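Local coordinates for protein phosphodiesterase (Pseudomonas aeruginosa, PDB 4G75) that probably kills competing bacteria as a colicin M-like, metal-binding bacteriocin that degrades peptidoglycan precursors through phosphodiesterase activity, at residues Y39-V50 with I107-Y118; G139-A147 with S204-G212. All coordinates share one frame; numbering follows the deposited sequence.

Contact 1. Residues Y39-V50 with I107-Y118; sequences YISKGQRDVAYV and ITAMNRAQNHQY. With EDO (1,2-ethanediol), chain I; EDO (1,2-ethanediol), chain N.
Lys42 of helix 34-49 lays its aliphatic end across the ring of Tyr118, beyond the end of helix 106-113. This is a CH-pi contact: Lys42 CE stands 3.7 Å from the Tyr118 ring centroid, 14° off the normal, while His116 CE1 lies against the opposite face. A bend at chi4 (-63°) turns Lys42 NZ over the ring's CE1 side and lets it form a salt bridge with Glu84. Tyr39 approaches the same ring at its edge, its OH 3.5 Å from Tyr118 CD2, with the two ring planes 81° apart.

Apolar packing joins the other end. Met110, a selenomethionine, curls its chain so that CE reaches Tyr49 CD2 at 3.9 Å; Val50 CG1 meets Ile107 CG1 at 4.3 Å.

The polar links are largely indirect. One water joins Tyr39 OH to Tyr118 N, a second joins Tyr39 OH to His116 O, and a third links Asp46 OD1 with Gln114 NE2, whose strongest partner is Asp91. Asp46 OD2 lies just 2.7 Å from Gln114 OE1.

Two oxygens so close suggest that Asp46 is probably protonated; apart from this pair, the two segments are held by ring packing, apolar contacts and water bridges.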
loop_
_atom_site.group_PDB
_atom_site.type_symbol
_atom_site.label_atom_id
_atom_site.label_comp_id
_atom_site.label_asym_id
_atom_site.label_seq_id
_atom_site.Cartn_x
_atom_site.Cartn_y
_atom_site.Cartn_z
ATOM N N TYR A 39 -14.618 11.276 -16.881
ATOM C CA TYR A 39 -14.528 9.860 -17.235
ATOM C C TYR A 39 -13.284 9.562 -18.056
ATOM O O TYR A 39 -12.575 8.583 -17.794
ATOM C CB TYR A 39 -15.763 9.400 -18.001
ATOM C CG TYR A 39 -16.898 8.971 -17.108
ATOM C CD1 TYR A 39 -16.915 7.704 -16.547
ATOM C CD2 TYR A 39 -17.958 9.827 -16.834
ATOM C CE1 TYR A 39 -17.949 7.299 -15.736
ATOM C CE2 TYR A 39 -18.999 9.429 -16.023
ATOM C CZ TYR A 39 -18.988 8.163 -15.477
ATOM O OH TYR A 39 -20.018 7.756 -14.657
ATOM N N ILE A 40 -13.033 10.384 -19.072
ATOM C CA ILE A 40 -11.854 10.196 -19.905
ATOM C C ILE A 40 -10.595 10.238 -19.057
ATOM O O ILE A 40 -9.683 9.431 -19.253
ATOM C CB ILE A 40 -11.750 11.274 -21.005
ATOM C CG1 ILE A 40 -12.831 11.049 -22.058
ATOM C CG2 ILE A 40 -10.367 11.259 -21.641
ATOM C CD1 ILE A 40 -12.679 9.744 -22.820
ATOM N N SER A 41 -10.546 11.173 -18.113
ATOM C CA SER A 41 -9.333 11.382 -17.338
ATOM C C SER A 41 -8.949 10.147 -16.502
ATOM O O SER A 41 -7.776 9.942 -16.203
ATOM C CB SER A 41 -9.439 12.633 -16.446
ATOM O OG SER A 41 -10.299 12.416 -15.335
ATOM N N LYS A 42 -9.931 9.328 -16.139
ATOM C CA LYS A 42 -9.657 8.123 -15.347
ATOM C C LYS A 42 -8.749 7.136 -16.080
ATOM O O LYS A 42 -7.973 6.398 -15.455
ATOM C CB LYS A 42 -10.967 7.439 -14.931
ATOM C CG LYS A 42 -11.870 8.321 -14.075
ATOM C CD LYS A 42 -13.131 7.587 -13.609
ATOM C CE LYS A 42 -14.164 8.580 -13.036
ATOM N NZ LYS A 42 -13.640 9.291 -11.815
ATOM N N GLY A 43 -8.834 7.130 -17.409
ATOM C CA GLY A 43 -8.068 6.187 -18.209
ATOM C C GLY A 43 -6.565 6.295 -18.018
ATOM O O GLY A 43 -5.902 5.304 -17.696
ATOM N N GLN A 44 -6.011 7.490 -18.207
ATOM C CA GLN A 44 -4.567 7.646 -18.079
ATOM C C GLN A 44 -4.096 7.484 -16.633
ATOM O O GLN A 44 -3.008 6.956 -16.385
ATOM C CB GLN A 44 -4.086 8.978 -18.658
ATOM C CG GLN A 44 -2.584 8.997 -18.909
ATOM C CD GLN A 44 -2.129 7.853 -19.812
ATOM O OE1 GLN A 44 -2.890 7.365 -20.653
ATOM N NE2 GLN A 44 -0.883 7.429 -19.646
ATOM N N ARG A 45 -4.906 7.926 -15.676
ATOM C CA ARG A 45 -4.539 7.704 -14.286
ATOM C C ARG A 45 -4.515 6.209 -13.985
ATOM O O ARG A 45 -3.601 5.718 -13.332
ATOM C CB ARG A 45 -5.469 8.449 -13.324
ATOM C CG ARG A 45 -5.420 9.974 -13.456
ATOM C CD ARG A 45 -5.945 10.655 -12.184
ATOM N NE ARG A 45 -7.309 10.240 -11.879
ATOM C CZ ARG A 45 -8.395 10.791 -12.415
ATOM N NH1 ARG A 45 -8.277 11.793 -13.278
ATOM N NH2 ARG A 45 -9.599 10.339 -12.095
ATOM N N ASP A 46 -5.514 5.481 -14.472
ATOM C CA ASP A 46 -5.568 4.039 -14.242
ATOM C C ASP A 46 -4.356 3.324 -14.833
ATOM O O ASP A 46 -3.850 2.359 -14.257
ATOM C CB ASP A 46 -6.853 3.444 -14.831
ATOM C CG ASP A 46 -8.082 3.795 -14.024
ATOM O OD1 ASP A 46 -7.939 4.310 -12.889
ATOM O OD2 ASP A 46 -9.198 3.539 -14.526
ATOM N N VAL A 47 -3.901 3.791 -15.992
ATOM C CA VAL A 47 -2.715 3.217 -16.619
ATOM C C VAL A 47 -1.531 3.314 -15.661
ATOM O O VAL A 47 -0.745 2.374 -15.524
ATOM C CB VAL A 47 -2.384 3.922 -17.952
ATOM C CG1 VAL A 47 -0.955 3.585 -18.402
ATOM C CG2 VAL A 47 -3.391 3.514 -19.025
ATOM N N ALA A 48 -1.405 4.458 -15.006
ATOM C CA ALA A 48 -0.353 4.638 -14.018
ATOM C C ALA A 48 -0.587 3.732 -12.817
ATOM O O ALA A 48 0.326 3.044 -12.374
ATOM C CB ALA A 48 -0.267 6.102 -13.582
ATOM N N TYR A 49 -1.818 3.713 -12.312
ATOM C CA TYR A 49 -2.127 2.955 -11.096
ATOM C C TYR A 49 -1.817 1.460 -11.220
ATOM O O TYR A 49 -1.294 0.846 -10.271
ATOM C CB TYR A 49 -3.586 3.158 -10.659
ATOM C CG TYR A 49 -3.931 4.548 -10.152
ATOM C CD1 TYR A 49 -3.121 5.197 -9.229
ATOM C CD2 TYR A 49 -5.095 5.191 -10.572
ATOM C CE1 TYR A 49 -3.438 6.446 -8.749
ATOM C CE2 TYR A 49 -5.430 6.452 -10.101
ATOM C CZ TYR A 49 -4.599 7.074 -9.188
ATOM O OH TYR A 49 -4.908 8.323 -8.712
ATOM N N VAL A 50 -2.129 0.865 -12.372
ATOM C CA VAL A 50 -1.942 -0.576 -12.508
ATOM C C VAL A 50 -0.470 -0.990 -12.452
ATOM O O VAL A 50 -0.169 -2.166 -12.304
ATOM C CB VAL A 50 -2.620 -1.183 -13.767
ATOM C CG1 VAL A 50 -4.128 -0.981 -13.721
ATOM C CG2 VAL A 50 -2.015 -0.608 -15.050
ATOM N N ILE A 107 -6.234 -4.962 -13.780
ATOM C CA ILE A 107 -7.196 -4.261 -14.616
ATOM C C ILE A 107 -8.622 -4.607 -14.202
ATOM O O ILE A 107 -9.458 -3.716 -14.023
ATOM C CB ILE A 107 -6.932 -4.537 -16.111
ATOM C CG1 ILE A 107 -5.585 -3.921 -16.509
ATOM C CG2 ILE A 107 -8.073 -3.990 -16.973
ATOM C CD1 ILE A 107 -5.088 -4.320 -17.881
ATOM N N THR A 108 -8.897 -5.892 -14.017
ATOM C CA THR A 108 -10.227 -6.304 -13.573
ATOM C C THR A 108 -10.577 -5.671 -12.226
ATOM O O THR A 108 -11.698 -5.226 -12.008
ATOM C CB THR A 108 -10.347 -7.831 -13.465
ATOM O OG1 THR A 108 -10.143 -8.420 -14.756
ATOM C CG2 THR A 108 -11.720 -8.226 -12.945
ATOM N N ALA A 109 -9.609 -5.646 -11.320
ATOM C CA ALA A 109 -9.832 -5.088 -9.998
ATOM C C ALA A 109 -10.263 -3.627 -10.097
ATOM O O ALA A 109 -11.185 -3.205 -9.413
ATOM C CB ALA A 109 -8.572 -5.227 -9.148
HETATM N N MSE A 110 -9.601 -2.862 -10.961
HETATM C CA MSE A 110 -9.932 -1.451 -11.111
HETATM C C MSE A 110 -11.274 -1.259 -11.816
HETATM O O MSE A 110 -12.069 -0.420 -11.415
HETATM C CB MSE A 110 -8.837 -0.698 -11.858
HETATM C CG MSE A 110 -9.164 0.769 -12.071
HETATM SE SE MSE A 110 -9.282 1.751 -10.378
HETATM C CE MSE A 110 -7.357 2.026 -10.158
ATOM N N ASN A 111 -11.533 -2.030 -12.864
ATOM C CA ASN A 111 -12.818 -1.905 -13.554
ATOM C C ASN A 111 -13.988 -2.264 -12.656
ATOM O O ASN A 111 -15.040 -1.622 -12.704
ATOM C CB ASN A 111 -12.841 -2.730 -14.839
ATOM C CG ASN A 111 -11.965 -2.135 -15.920
ATOM O OD1 ASN A 111 -11.714 -0.933 -15.933
ATOM N ND2 ASN A 111 -11.493 -2.981 -16.836
ATOM N N ARG A 112 -13.801 -3.282 -11.823
ATOM C CA ARG A 112 -14.831 -3.663 -10.864
ATOM C C ARG A 112 -15.062 -2.525 -9.878
ATOM O O ARG A 112 -16.204 -2.161 -9.589
ATOM C CB ARG A 112 -14.448 -4.953 -10.125
ATOM C CG ARG A 112 -15.615 -5.624 -9.412
ATOM C CD ARG A 112 -15.183 -6.819 -8.561
ATOM N NE ARG A 112 -14.417 -7.819 -9.311
ATOM C CZ ARG A 112 -14.942 -8.708 -10.153
ATOM N NH1 ARG A 112 -16.249 -8.721 -10.392
ATOM N NH2 ARG A 112 -14.154 -9.569 -10.779
ATOM N N ALA A 113 -13.969 -1.959 -9.370
ATOM C CA ALA A 113 -14.048 -0.843 -8.444
ATOM C C ALA A 113 -14.731 0.381 -9.058
ATOM O O ALA A 113 -15.387 1.147 -8.351
ATOM C CB ALA A 113 -12.636 -0.466 -7.915
ATOM N N GLN A 114 -14.591 0.560 -10.367
ATOM C CA GLN A 114 -15.114 1.764 -11.009
ATOM C C GLN A 114 -16.467 1.535 -11.675
ATOM O O GLN A 114 -16.972 2.408 -12.373
ATOM C CB GLN A 114 -14.090 2.349 -11.994
ATOM C CG GLN A 114 -12.805 2.776 -11.291
ATOM C CD GLN A 114 -11.892 3.650 -12.138
ATOM O OE1 GLN A 114 -11.571 3.324 -13.283
ATOM N NE2 GLN A 114 -11.457 4.763 -11.566
ATOM N N ASN A 115 -17.055 0.368 -11.435
ATOM C CA ASN A 115 -18.366 0.056 -11.992
ATOM C C ASN A 115 -19.476 0.643 -11.129
ATOM O O ASN A 115 -20.245 -0.084 -10.498
ATOM C CB ASN A 115 -18.542 -1.455 -12.134
ATOM C CG ASN A 115 -19.744 -1.825 -12.984
ATOM O OD1 ASN A 115 -20.342 -0.970 -13.640
ATOM N ND2 ASN A 115 -20.102 -3.103 -12.973
ATOM N N HIS A 116 -19.537 1.968 -11.089
ATOM C CA HIS A 116 -20.566 2.668 -10.334
ATOM C C HIS A 116 -20.826 4.047 -10.927
ATOM O O HIS A 116 -20.102 4.494 -11.814
ATOM C CB HIS A 116 -20.181 2.776 -8.846
ATOM C CG HIS A 116 -18.936 3.571 -8.582
ATOM N ND1 HIS A 116 -18.926 4.949 -8.533
ATOM C CD2 HIS A 116 -17.670 3.179 -8.304
ATOM C CE1 HIS A 116 -17.707 5.372 -8.251
ATOM N NE2 HIS A 116 -16.923 4.318 -8.111
ATOM N N GLN A 117 -21.874 4.708 -10.441
ATOM C CA GLN A 117 -22.185 6.075 -10.856
ATOM C C GLN A 117 -21.160 7.063 -10.304
ATOM O O GLN A 117 -20.600 6.844 -9.231
ATOM C CB GLN A 117 -23.572 6.468 -10.342
ATOM C CG GLN A 117 -24.672 5.502 -10.729
ATOM C CD GLN A 117 -25.184 5.752 -12.123
ATOM O OE1 GLN A 117 -24.734 5.129 -13.083
ATOM N NE2 GLN A 117 -26.125 6.682 -12.248
ATOM N N TYR A 118 -20.935 8.162 -11.024
ATOM C CA TYR A 118 -20.024 9.203 -10.559
ATOM C C TYR A 118 -20.686 10.573 -10.414
ATOM O O TYR A 118 -20.280 11.544 -11.060
ATOM C CB TYR A 118 -18.790 9.293 -11.460
ATOM C CG TYR A 118 -17.807 8.154 -11.263
ATOM C CD1 TYR A 118 -16.761 8.268 -10.361
ATOM C CD2 TYR A 118 -17.933 6.967 -11.976
ATOM C CE1 TYR A 118 -15.854 7.227 -10.171
ATOM C CE2 TYR A 118 -17.040 5.924 -11.795
ATOM C CZ TYR A 118 -16.001 6.061 -10.890
ATOM O OH TYR A 118 -15.108 5.029 -10.714
HETATM C C1 EDO I . -3.022 4.888 -24.123
HETATM O O1 EDO I . -4.323 4.390 -24.467
HETATM C C2 EDO I . -2.833 4.776 -22.615
HETATM O O2 EDO I . -1.588 5.363 -22.217
HETATM C C1 EDO N . -18.850 1.123 -15.839
HETATM O O1 EDO N . -19.897 2.094 -15.931
HETATM C C2 EDO N . -17.523 1.784 -16.187
HETATM O O2 EDO N . -17.218 2.796 -15.220
HETATM O O HOH W 1 -22.247 8.921 -13.283
HETATM O O HOH W 2 -20.376 5.216 -14.242
HETATM O O HOH W 3 -9.417 6.725 -12.084
#

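Contact 2. Residues G139-A147 with S204-G212; sequences GGVYTPAAA and SWVAGNTVG. With MG (magnesium ion), chain B; EDO (1,2-ethanediol), chain D.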
loop_
_atom_site.group_PDB
_atom_site.type_symbol
_atom_site.label_atom_id
_atom_site.label_comp_id
_atom_site.label_asym_id
_atom_site.label_seq_id
_atom_site.Cartn_x
_atom_site.Cartn_y
_atom_site.Cartn_z
ATOM N N GLY A 139 -1.182 -6.021 -0.680
ATOM C CA GLY A 139 0.272 -6.011 -0.737
ATOM C C GLY A 139 0.802 -5.863 -2.156
ATOM O O GLY A 139 1.919 -6.287 -2.460
ATOM N N GLY A 140 -0.008 -5.263 -3.026
ATOM C CA GLY A 140 0.373 -5.043 -4.415
ATOM C C GLY A 140 0.384 -3.590 -4.856
ATOM O O GLY A 140 0.546 -2.682 -4.036
ATOM N N VAL A 141 0.196 -3.364 -6.159
ATOM C CA VAL A 141 0.384 -2.024 -6.736
ATOM C C VAL A 141 -0.582 -0.978 -6.189
ATOM O O VAL A 141 -0.294 0.212 -6.246
ATOM C CB VAL A 141 0.296 -2.023 -8.295
ATOM C CG1 VAL A 141 1.362 -2.921 -8.891
ATOM C CG2 VAL A 141 -1.099 -2.425 -8.773
ATOM N N TYR A 142 -1.725 -1.415 -5.662
ATOM C CA TYR A 142 -2.720 -0.469 -5.157
ATOM C C TYR A 142 -2.585 -0.218 -3.661
ATOM O O TYR A 142 -3.280 0.634 -3.106
ATOM C CB TYR A 142 -4.154 -0.955 -5.426
ATOM C CG TYR A 142 -4.525 -1.175 -6.884
ATOM C CD1 TYR A 142 -4.370 -0.162 -7.820
ATOM C CD2 TYR A 142 -5.062 -2.380 -7.307
ATOM C CE1 TYR A 142 -4.717 -0.353 -9.141
ATOM C CE2 TYR A 142 -5.422 -2.579 -8.630
ATOM C CZ TYR A 142 -5.246 -1.559 -9.537
ATOM O OH TYR A 142 -5.597 -1.736 -10.856
ATOM N N THR A 143 -1.706 -0.957 -2.998
ATOM C CA THR A 143 -1.698 -0.954 -1.533
ATOM C C THR A 143 -1.223 0.361 -0.906
ATOM O O THR A 143 -1.845 0.858 0.041
ATOM C CB THR A 143 -0.910 -2.152 -0.968
ATOM O OG1 THR A 143 -1.643 -3.357 -1.237
ATOM C CG2 THR A 143 -0.720 -2.009 0.552
ATOM N N PRO A 144 -0.122 0.930 -1.415
ATOM C CA PRO A 144 0.256 2.226 -0.839
ATOM C C PRO A 144 -0.841 3.279 -1.024
ATOM O O PRO A 144 -1.115 4.055 -0.104
ATOM C CB PRO A 144 1.511 2.598 -1.627
ATOM C CG PRO A 144 2.125 1.254 -1.972
ATOM C CD PRO A 144 0.925 0.387 -2.303
ATOM N N ALA A 145 -1.463 3.311 -2.196
ATOM C CA ALA A 145 -2.538 4.276 -2.422
ATOM C C ALA A 145 -3.737 3.987 -1.526
ATOM O O ALA A 145 -4.364 4.905 -0.993
ATOM C CB ALA A 145 -2.955 4.302 -3.897
ATOM N N ALA A 146 -4.060 2.709 -1.367
ATOM C CA ALA A 146 -5.177 2.316 -0.515
ATOM C C ALA A 146 -4.918 2.724 0.930
ATOM O O ALA A 146 -5.828 3.152 1.632
ATOM C CB ALA A 146 -5.406 0.820 -0.609
ATOM N N ALA A 147 -3.669 2.577 1.365
ATOM C CA ALA A 147 -3.286 2.944 2.725
ATOM C C ALA A 147 -3.424 4.448 2.939
ATOM O O ALA A 147 -3.840 4.902 4.007
ATOM C CB ALA A 147 -1.867 2.503 3.007
ATOM N N SER A 204 10.890 -5.019 -0.467
ATOM C CA SER A 204 9.581 -4.861 -1.092
ATOM C C SER A 204 9.229 -3.387 -1.232
ATOM O O SER A 204 9.078 -2.702 -0.228
ATOM C CB SER A 204 8.530 -5.557 -0.216
ATOM O OG SER A 204 7.207 -5.239 -0.623
ATOM N N TRP A 205 9.106 -2.887 -2.463
ATOM C CA TRP A 205 8.770 -1.474 -2.627
ATOM C C TRP A 205 7.390 -1.181 -2.047
ATOM O O TRP A 205 7.193 -0.145 -1.420
ATOM C CB TRP A 205 8.889 -1.000 -4.090
ATOM C CG TRP A 205 7.684 -1.261 -4.965
ATOM C CD1 TRP A 205 7.501 -2.309 -5.818
ATOM C CD2 TRP A 205 6.518 -0.434 -5.090
ATOM N NE1 TRP A 205 6.287 -2.197 -6.457
ATOM C CE2 TRP A 205 5.665 -1.054 -6.025
ATOM C CE3 TRP A 205 6.110 0.761 -4.494
ATOM C CZ2 TRP A 205 4.427 -0.513 -6.381
ATOM C CZ3 TRP A 205 4.884 1.297 -4.848
ATOM C CH2 TRP A 205 4.057 0.662 -5.781
ATOM N N VAL A 206 6.453 -2.107 -2.229
ATOM C CA VAL A 206 5.099 -1.934 -1.709
ATOM C C VAL A 206 5.077 -1.815 -0.180
ATOM O O VAL A 206 4.475 -0.887 0.386
ATOM C CB VAL A 206 4.151 -3.076 -2.189
ATOM C CG1 VAL A 206 2.791 -2.983 -1.512
ATOM C CG2 VAL A 206 3.997 -3.044 -3.711
ATOM N N ALA A 207 5.739 -2.739 0.503
ATOM C CA ALA A 207 5.777 -2.663 1.959
ATOM C C ALA A 207 6.507 -1.397 2.388
ATOM O O ALA A 207 6.076 -0.707 3.307
ATOM C CB ALA A 207 6.443 -3.900 2.560
ATOM N N GLY A 208 7.622 -1.101 1.725
ATOM C CA GLY A 208 8.409 0.070 2.071
ATOM C C GLY A 208 7.630 1.366 1.955
ATOM O O GLY A 208 7.853 2.310 2.715
ATOM N N ASN A 209 6.709 1.404 0.998
ATOM C CA ASN A 209 5.933 2.599 0.703
ATOM C C ASN A 209 4.620 2.601 1.475
ATOM O O ASN A 209 3.826 3.528 1.360
ATOM C CB ASN A 209 5.662 2.650 -0.802
ATOM C CG ASN A 209 5.263 4.029 -1.292
ATOM O OD1 ASN A 209 5.715 5.064 -0.783
ATOM N ND2 ASN A 209 4.426 4.046 -2.303
ATOM N N THR A 210 4.390 1.554 2.265
ATOM C CA THR A 210 3.164 1.443 3.049
ATOM C C THR A 210 3.452 1.473 4.553
ATOM O O THR A 210 3.029 2.389 5.259
ATOM C CB THR A 210 2.381 0.152 2.698
ATOM O OG1 THR A 210 2.117 0.126 1.286
ATOM C CG2 THR A 210 1.061 0.099 3.458
ATOM N N VAL A 211 4.160 0.457 5.029
ATOM C CA VAL A 211 4.530 0.364 6.438
ATOM C C VAL A 211 5.962 0.798 6.736
ATOM O O VAL A 211 6.268 1.146 7.868
ATOM C CB VAL A 211 4.322 -1.057 6.997
ATOM C CG1 VAL A 211 2.835 -1.394 7.011
ATOM C CG2 VAL A 211 5.111 -2.081 6.176
ATOM N N GLY A 212 6.840 0.757 5.740
ATOM C CA GLY A 212 8.228 1.159 5.933
ATOM C C GLY A 212 8.960 0.303 6.954
ATOM O O GLY A 212 9.002 -0.923 6.830
HETATM MG MG MG B . 6.758 2.029 9.871
HETATM C C1 EDO D . 4.638 7.512 2.994
HETATM O O1 EDO D . 3.700 7.416 4.072
HETATM C C2 EDO D . 4.445 6.353 2.028
HETATM O O2 EDO D . 3.146 6.418 1.430
HETATM O O HOH W 4 0.813 4.968 1.706
HETATM O O HOH W 5 7.235 3.315 12.021
HETATM O O HOH W 6 5.530 4.084 9.042
#
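Pro144 and Thr210 bring their backbones within 4.9 Å, CA to CA, yet no hydrogen bond joins the two segments. The setting is the colicin M family region, where a type I beta turn, Gly140 to Thr143, leads into helix 143-153 and packs on the short helix 205-208, N-capped by Ser204.

The close approach is made by small groups. The Pro144 ring crosses the Thr210 side chain at about a right angle, its CG 3.4 Å from Thr210 OG1. Thr210 OG1 donates to Val206 O at 2.7 Å, tilted 31° from the carbonyl plane, a bond internal to its own segment that satisfies a polar atom pressed against proline. On the other branch, Thr210 CG2 rests on Ala147 CB at 3.8 Å.

Val206 faces the turn. With CG1 anti to its backbone N (chi1 173°), that methyl touches both glycine carbonyls, Val206 CG1 lying 3.4 Å from Gly140 O and 3.5 Å from Gly139 O. Thr143 steadies this turn from within: its OG1 accepts from Gly139 N and, weakly, from Gly140 N, and it also pairs with Asp96. Trp205 flanks the proline obliquely, its NE1 bound to Gly6 O.

From Thr210 to Gly212 the chain curls tightly, Ala207 O accepting from the backbone N of Thr210, Val211 and Gly212. The curl leads straight into the metal site completed by Glu213, Asp241 and two waters, where Val211 O binds the magnesium ion at 2.2 Å.

Overall arrangement
Both contacts are mainly buried, but they differ in depth: contact 2 is centred about 3 Å from the centre of the chain and contact 1 about 17 Å from it, where partly exposed tyrosines and bound waters take part. Contact 1 pairs long, polar or aromatic side chains of helix 34-49 with those of helix 106-113 and the loop after it, away from the annotated sites; contact 2 packs proline, threonine, alanine and valine closely at a turn and helix start, and its 204-212 segment runs on into the magnesium site. They share no helix. Tyr142 connects them, its OH packing on Val50 CG1 and Met110 CB, and Val141 CG2 rests on the carbonyls of Tyr49 and Val50.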